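Local coordinates for protein TodX (Pseudomonas putida, PDB 3BS0) that carries toluene across the bacterial outer membrane, a first step in the biodegradation of aromatic hydrocarbons, at residues Arg376-Gly381 and Phe398-Arg403; Val53-Lys58 and Gln418-Ile423. One frame throughout, in Å; residues are numbered along the deposited sequence.

Near the N terminus, the strand carrying Val53-Lys58, 44-60, already pairs with strands 66-69 and 80-90; its partner from the far end of the chain is the last strand, 417-433. Contact 2, where Gln418-Ile423 pairs with it, therefore closes a loop of about 360 residues and seals the barrel, first strand to last. Contact 1 lies wholly inside that loop: strand 376-385 turns back into strand 390-405, and Arg376-Gly381 pairs with Phe398-Arg403 within that hairpin. The two contacts, centres 10 Å apart, share a seam, because strands 390-405 and 417-433 are neighbours. Across it Arg401 packs on Ser419 and Ser421 and forms a salt bridge with Asp56, so hairpin and closing strand are tied together.

Contact 1: Arg376-Gly381 and Phe398-Arg403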
loop_
_atom_site.group_PDB
_atom_site.type_symbol
_atom_site.label_atom_id
_atom_site.label_comp_id
_atom_site.label_asym_id
_atom_site.label_seq_id
_atom_site.Cartn_x
_atom_site.Cartn_y
_atom_site.Cartn_z
ATOM N N ARG A 376 -0.155 1.218 -14.586
ATOM C CA ARG A 376 0.087 2.626 -14.861
ATOM C C ARG A 376 -0.717 3.572 -13.959
ATOM O O ARG A 376 -1.734 3.184 -13.388
ATOM C CB ARG A 376 -0.243 2.909 -16.328
ATOM C CG ARG A 376 0.634 2.164 -17.334
ATOM C CD ARG A 376 0.122 2.377 -18.757
ATOM N NE ARG A 376 1.135 2.105 -19.772
ATOM C CZ ARG A 376 0.946 2.276 -21.075
ATOM N NH1 ARG A 376 -0.223 2.715 -21.528
ATOM N NH2 ARG A 376 1.934 2.024 -21.922
ATOM N N HIS A 377 -0.249 4.816 -13.855
ATOM C CA HIS A 377 -0.892 5.845 -13.047
ATOM C C HIS A 377 -0.701 7.205 -13.708
ATOM O O HIS A 377 0.384 7.505 -14.184
ATOM C CB HIS A 377 -0.242 5.916 -11.668
ATOM C CG HIS A 377 -0.309 4.643 -10.895
ATOM N ND1 HIS A 377 -1.383 4.314 -10.099
ATOM C CD2 HIS A 377 0.551 3.598 -10.821
ATOM C CE1 HIS A 377 -1.185 3.119 -9.570
ATOM N NE2 HIS A 377 -0.019 2.662 -9.992
ATOM N N VAL A 378 -1.745 8.027 -13.730
ATOM C CA VAL A 378 -1.648 9.378 -14.289
ATOM C C VAL A 378 -2.056 10.336 -13.172
ATOM O O VAL A 378 -3.178 10.290 -12.673
ATOM C CB VAL A 378 -2.586 9.596 -15.480
ATOM C CG1 VAL A 378 -2.336 10.977 -16.071
ATOM C CG2 VAL A 378 -2.370 8.524 -16.519
ATOM N N THR A 379 -1.140 11.216 -12.800
ATOM C CA THR A 379 -1.368 12.141 -11.701
ATOM C C THR A 379 -1.410 13.626 -12.043
ATOM O O THR A 379 -0.895 14.060 -13.072
ATOM C CB THR A 379 -0.289 11.932 -10.645
ATOM O OG1 THR A 379 0.981 12.316 -11.182
ATOM C CG2 THR A 379 -0.201 10.480 -10.280
ATOM N N PHE A 380 -2.028 14.393 -11.148
ATOM C CA PHE A 380 -2.153 15.841 -11.278
ATOM C C PHE A 380 -1.952 16.442 -9.898
ATOM O O PHE A 380 -2.439 15.908 -8.912
ATOM C CB PHE A 380 -3.549 16.254 -11.751
ATOM C CG PHE A 380 -3.782 16.101 -13.218
ATOM C CD1 PHE A 380 -3.582 14.876 -13.853
ATOM C CD2 PHE A 380 -4.295 17.167 -13.958
ATOM C CE1 PHE A 380 -3.897 14.708 -15.208
ATOM C CE2 PHE A 380 -4.616 17.019 -15.309
ATOM C CZ PHE A 380 -4.417 15.783 -15.938
ATOM N N GLY A 381 -1.258 17.567 -9.835
ATOM C CA GLY A 381 -1.035 18.205 -8.557
ATOM C C GLY A 381 -1.016 19.717 -8.625
ATOM O O GLY A 381 -0.733 20.308 -9.665
ATOM N N PHE A 398 -4.406 8.588 -10.784
ATOM C CA PHE A 398 -5.328 7.595 -11.325
ATOM C C PHE A 398 -4.585 6.342 -11.738
ATOM O O PHE A 398 -3.752 6.378 -12.646
ATOM C CB PHE A 398 -6.063 8.126 -12.554
ATOM C CG PHE A 398 -6.652 9.496 -12.387
ATOM C CD1 PHE A 398 -5.841 10.598 -12.144
ATOM C CD2 PHE A 398 -8.009 9.701 -12.545
ATOM C CE1 PHE A 398 -6.373 11.879 -12.067
ATOM C CE2 PHE A 398 -8.554 10.986 -12.470
ATOM C CZ PHE A 398 -7.731 12.070 -12.232
ATOM N N GLY A 399 -4.883 5.241 -11.056
ATOM C CA GLY A 399 -4.273 3.973 -11.389
ATOM C C GLY A 399 -5.055 3.461 -12.577
ATOM O O GLY A 399 -6.204 3.058 -12.434
ATOM N N LEU A 400 -4.445 3.505 -13.755
ATOM C CA LEU A 400 -5.109 3.053 -14.975
ATOM C C LEU A 400 -5.774 1.691 -14.821
ATOM O O LEU A 400 -5.210 0.753 -14.241
ATOM C CB LEU A 400 -4.117 3.044 -16.140
ATOM C CG LEU A 400 -3.630 4.459 -16.461
ATOM C CD1 LEU A 400 -2.658 4.410 -17.614
ATOM C CD2 LEU A 400 -4.819 5.358 -16.807
ATOM N N ARG A 401 -6.988 1.609 -15.349
ATOM C CA ARG A 401 -7.805 0.409 -15.279
ATOM C C ARG A 401 -7.386 -0.704 -16.226
ATOM O O ARG A 401 -7.302 -0.501 -17.430
ATOM C CB ARG A 401 -9.264 0.783 -15.545
ATOM C CG ARG A 401 -10.181 -0.383 -15.883
ATOM C CD ARG A 401 -11.627 0.073 -15.872
ATOM N NE ARG A 401 -12.131 0.303 -14.515
ATOM C CZ ARG A 401 -12.793 -0.604 -13.798
ATOM N NH1 ARG A 401 -13.037 -1.808 -14.302
ATOM N NH2 ARG A 401 -13.213 -0.310 -12.575
ATOM N N GLU A 402 -7.128 -1.885 -15.683
ATOM C CA GLU A 402 -6.755 -2.999 -16.532
ATOM C C GLU A 402 -7.693 -4.184 -16.315
ATOM O O GLU A 402 -8.123 -4.447 -15.193
ATOM C CB GLU A 402 -5.301 -3.394 -16.275
ATOM C CG GLU A 402 -4.967 -3.700 -14.836
ATOM C CD GLU A 402 -3.470 -3.806 -14.605
ATOM O OE1 GLU A 402 -2.759 -2.762 -14.656
ATOM O OE2 GLU A 402 -3.011 -4.947 -14.379
ATOM N N ARG A 403 -8.036 -4.861 -17.410
ATOM C CA ARG A 403 -8.915 -6.034 -17.378
ATOM C C ARG A 403 -8.021 -7.257 -17.198
ATOM O O ARG A 403 -6.807 -7.152 -17.326
ATOM C CB ARG A 403 -9.721 -6.151 -18.686
ATOM C CG ARG A 403 -11.069 -5.378 -18.737
ATOM C CD ARG A 403 -10.908 -3.853 -18.810
ATOM N NE ARG A 403 -12.011 -3.194 -19.525
ATOM C CZ ARG A 403 -12.010 -1.906 -19.878
ATOM N NH1 ARG A 403 -10.973 -1.135 -19.579
ATOM N NH2 ARG A 403 -13.033 -1.391 -20.551
#
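Phe398 O is approached by two neighbouring residues of the facing strand: Val378 N donates to it over 2.8 Å with an N-H...O angle of 152°, and the CA-H of His377 points at the same oxygen. Arg376 O is shared in a similar way. It accepts from Leu400 N at 2.8 Å, the donor standing well above the carbonyl plane, and it also meets Gly399 CA at 3.3 Å. Phe398 N returns a bond to Val378 O, although the place of that oxygen in the model is doubtful.

The side chains divide between two faces. On one, His377 CG lies anti to its carbonyl carbon (chi1 -59°), which brings the ring beside Gly399, ND1 lying 3.2 Å from its CA; the glycine offers only backbone there. Leu6 and Glu7 of the N-terminal segment also touch this histidine, while Thr379 OG1 bonds Gly17 N. On the other face Leu400 spreads its two methyls: its side chain and that of Arg376 cross at a slant, CD1 of the leucine touching CB of the arginine and lying 3.6 Å from its CD, and CD2 meets Val378 CG2 at 4.0 Å. The guanidinium end of Arg376 leads off to a cation-pi contact with Tyr356. Farther along, Phe380 CD1 comes only within 4.5 Å of Phe398 CE1.

The short segments run at 140° to one another, and the pairing here is carried by residues 376-378 and 398-400. The arrangement is that of a twisted antiparallel beta hairpin in a FadL-family outer-membrane barrel, whose face bearing His377 and Thr379 is consistent with packing against the N-terminal hatch.

Contact 2: Val53-Lys58 and Gln418-Ile423; sequences VTTDIK and QSHSQI
Ile57 and His420 face each other across a non-hydrogen-bonded pair, and their relative orientation organises one side of this contact. Ile57 CD1 lies over one face of the imidazole, while its CG1 comes within 3.5 Å of His420 ND1. With CG anti to the backbone nitrogen (chi1 164°), the ring is carried back toward the opposite strand, where Asp56 O lies in its plane at the edge and takes a weak hydrogen bond from ND1 at 3.5 Å. Thr55 CG2 approaches CE1 of the same ring obliquely. The other branch of Ile57 serves a different neighbour: CG2 packs 3.8 Å from Gln418 CG.

Gln422 continues this row, its chain crossing those of Val53 and Thr55; its CD is 3.6 Å from Val53 CG1, and its CG lies equally far from Thr55 OG1. A glycine here would probably open a gap beside Val53 and Thr55, leaving the valine methyl without its covering neighbour.

Polar groups dominate the other face. Ser421 OG stands beside Asp56 CB, and Ser419 OG beside Lys58 CB, but the charged ends turn elsewhere: Asp56 to Ser70 and Arg401, Lys58 to Glu66. Beneath them the backbone is well paired, Ser419 N reaching Lys58 O at 2.8 Å and Ser421 N reaching Asp56 O at 3.0 Å. Toward Thr54 and Ile423 the bonds become long and weak.

The antiparallel pairing joins strand 44-60 to strand 417-433 and so closes the barrel. Beyond it, His420 bonds by its backbone to Glu402 in strand 390-405, while Ile57 does so to Ser69 in strand 66-69.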
loop_
_atom_site.group_PDB
_atom_site.type_symbol
_atom_site.label_atom_id
_atom_site.label_comp_id
_atom_site.label_asym_id
_atom_site.label_seq_id
_atom_site.Cartn_x
_atom_site.Cartn_y
_atom_site.Cartn_z
ATOM N N VAL A 53 -8.058 6.689 -0.688
ATOM C CA VAL A 53 -7.882 5.758 -1.790
ATOM C C VAL A 53 -9.164 5.093 -2.276
ATOM O O VAL A 53 -9.583 4.068 -1.745
ATOM C CB VAL A 53 -6.884 4.647 -1.413
ATOM C CG1 VAL A 53 -6.594 3.767 -2.632
ATOM C CG2 VAL A 53 -5.598 5.271 -0.857
ATOM N N THR A 54 -9.776 5.680 -3.300
ATOM C CA THR A 54 -10.990 5.142 -3.901
ATOM C C THR A 54 -10.571 3.930 -4.730
ATOM O O THR A 54 -9.474 3.909 -5.277
ATOM C CB THR A 54 -11.637 6.167 -4.867
ATOM O OG1 THR A 54 -12.079 7.316 -4.134
ATOM C CG2 THR A 54 -12.815 5.534 -5.611
ATOM N N THR A 55 -11.433 2.925 -4.827
ATOM C CA THR A 55 -11.120 1.739 -5.629
ATOM C C THR A 55 -12.331 1.211 -6.381
ATOM O O THR A 55 -13.412 1.060 -5.801
ATOM C CB THR A 55 -10.568 0.586 -4.773
ATOM O OG1 THR A 55 -9.181 0.814 -4.493
ATOM C CG2 THR A 55 -10.733 -0.747 -5.501
ATOM N N ASP A 56 -12.166 0.950 -7.674
ATOM C CA ASP A 56 -13.274 0.396 -8.418
ATOM C C ASP A 56 -12.916 -0.964 -9.004
ATOM O O ASP A 56 -11.946 -1.119 -9.756
ATOM C CB ASP A 56 -13.752 1.341 -9.515
ATOM C CG ASP A 56 -15.227 1.150 -9.823
ATOM O OD1 ASP A 56 -16.027 1.168 -8.859
ATOM O OD2 ASP A 56 -15.592 0.983 -11.006
ATOM N N ILE A 57 -13.719 -1.953 -8.635
ATOM C CA ILE A 57 -13.507 -3.312 -9.079
ATOM C C ILE A 57 -14.803 -3.992 -9.452
ATOM O O ILE A 57 -15.815 -3.850 -8.776
ATOM C CB ILE A 57 -12.838 -4.148 -7.973
ATOM C CG1 ILE A 57 -11.543 -3.475 -7.526
ATOM C CG2 ILE A 57 -12.549 -5.546 -8.474
ATOM C CD1 ILE A 57 -10.788 -4.270 -6.466
ATOM N N LYS A 58 -14.764 -4.720 -10.554
ATOM C CA LYS A 58 -15.909 -5.486 -11.012
ATOM C C LYS A 58 -15.357 -6.877 -11.345
ATOM O O LYS A 58 -14.329 -7.014 -12.035
ATOM C CB LYS A 58 -16.535 -4.865 -12.266
ATOM C CG LYS A 58 -17.999 -4.520 -12.141
ATOM C CD LYS A 58 -18.161 -3.108 -11.589
ATOM C CE LYS A 58 -19.620 -2.620 -11.639
ATOM N NZ LYS A 58 -20.173 -2.562 -13.032
ATOM N N GLN A 418 -11.938 -9.954 -14.126
ATOM C CA GLN A 418 -11.914 -8.790 -13.266
ATOM C C GLN A 418 -11.466 -7.540 -13.993
ATOM O O GLN A 418 -10.658 -7.600 -14.923
ATOM C CB GLN A 418 -10.974 -9.052 -12.093
ATOM C CG GLN A 418 -11.217 -8.205 -10.849
ATOM C CD GLN A 418 -10.312 -8.620 -9.686
ATOM O OE1 GLN A 418 -9.121 -8.292 -9.652
ATOM N NE2 GLN A 418 -10.874 -9.364 -8.742
ATOM N N SER A 419 -12.013 -6.407 -13.560
ATOM C CA SER A 419 -11.677 -5.102 -14.123
ATOM C C SER A 419 -11.391 -4.231 -12.910
ATOM O O SER A 419 -12.215 -4.129 -11.997
ATOM C CB SER A 419 -12.847 -4.557 -14.948
ATOM O OG SER A 419 -14.079 -4.712 -14.262
ATOM N N HIS A 420 -10.232 -3.590 -12.903
ATOM C CA HIS A 420 -9.837 -2.814 -11.734
ATOM C C HIS A 420 -9.079 -1.507 -11.987
ATOM O O HIS A 420 -8.027 -1.495 -12.633
ATOM C CB HIS A 420 -9.033 -3.777 -10.831
ATOM C CG HIS A 420 -8.222 -3.114 -9.777
ATOM N ND1 HIS A 420 -8.687 -2.056 -9.030
ATOM C CD2 HIS A 420 -6.978 -3.381 -9.320
ATOM C CE1 HIS A 420 -7.764 -1.695 -8.159
ATOM N NE2 HIS A 420 -6.717 -2.485 -8.312
ATOM N N SER A 421 -9.625 -0.410 -11.466
ATOM C CA SER A 421 -9.002 0.910 -11.601
ATOM C C SER A 421 -8.942 1.549 -10.218
ATOM O O SER A 421 -9.569 1.057 -9.278
ATOM C CB SER A 421 -9.804 1.808 -12.561
ATOM O OG SER A 421 -10.952 2.366 -11.945
ATOM N N GLN A 422 -8.207 2.646 -10.088
ATOM C CA GLN A 422 -8.083 3.284 -8.783
ATOM C C GLN A 422 -7.651 4.743 -8.810
ATOM O O GLN A 422 -6.687 5.080 -9.475
ATOM C CB GLN A 422 -7.087 2.495 -7.949
ATOM C CG GLN A 422 -7.033 2.890 -6.510
ATOM C CD GLN A 422 -5.714 2.514 -5.864
ATOM O OE1 GLN A 422 -4.688 3.184 -6.069
ATOM N NE2 GLN A 422 -5.726 1.432 -5.089
ATOM N N ILE A 423 -8.364 5.592 -8.068
ATOM C CA ILE A 423 -8.073 7.032 -7.947
ATOM C C ILE A 423 -7.364 7.326 -6.614
ATOM O O ILE A 423 -7.489 6.569 -5.655
ATOM C CB ILE A 423 -9.377 7.876 -7.985
ATOM C CG1 ILE A 423 -10.016 7.814 -9.380
ATOM C CG2 ILE A 423 -9.086 9.307 -7.617
ATOM C CD1 ILE A 423 -11.421 8.407 -9.442
#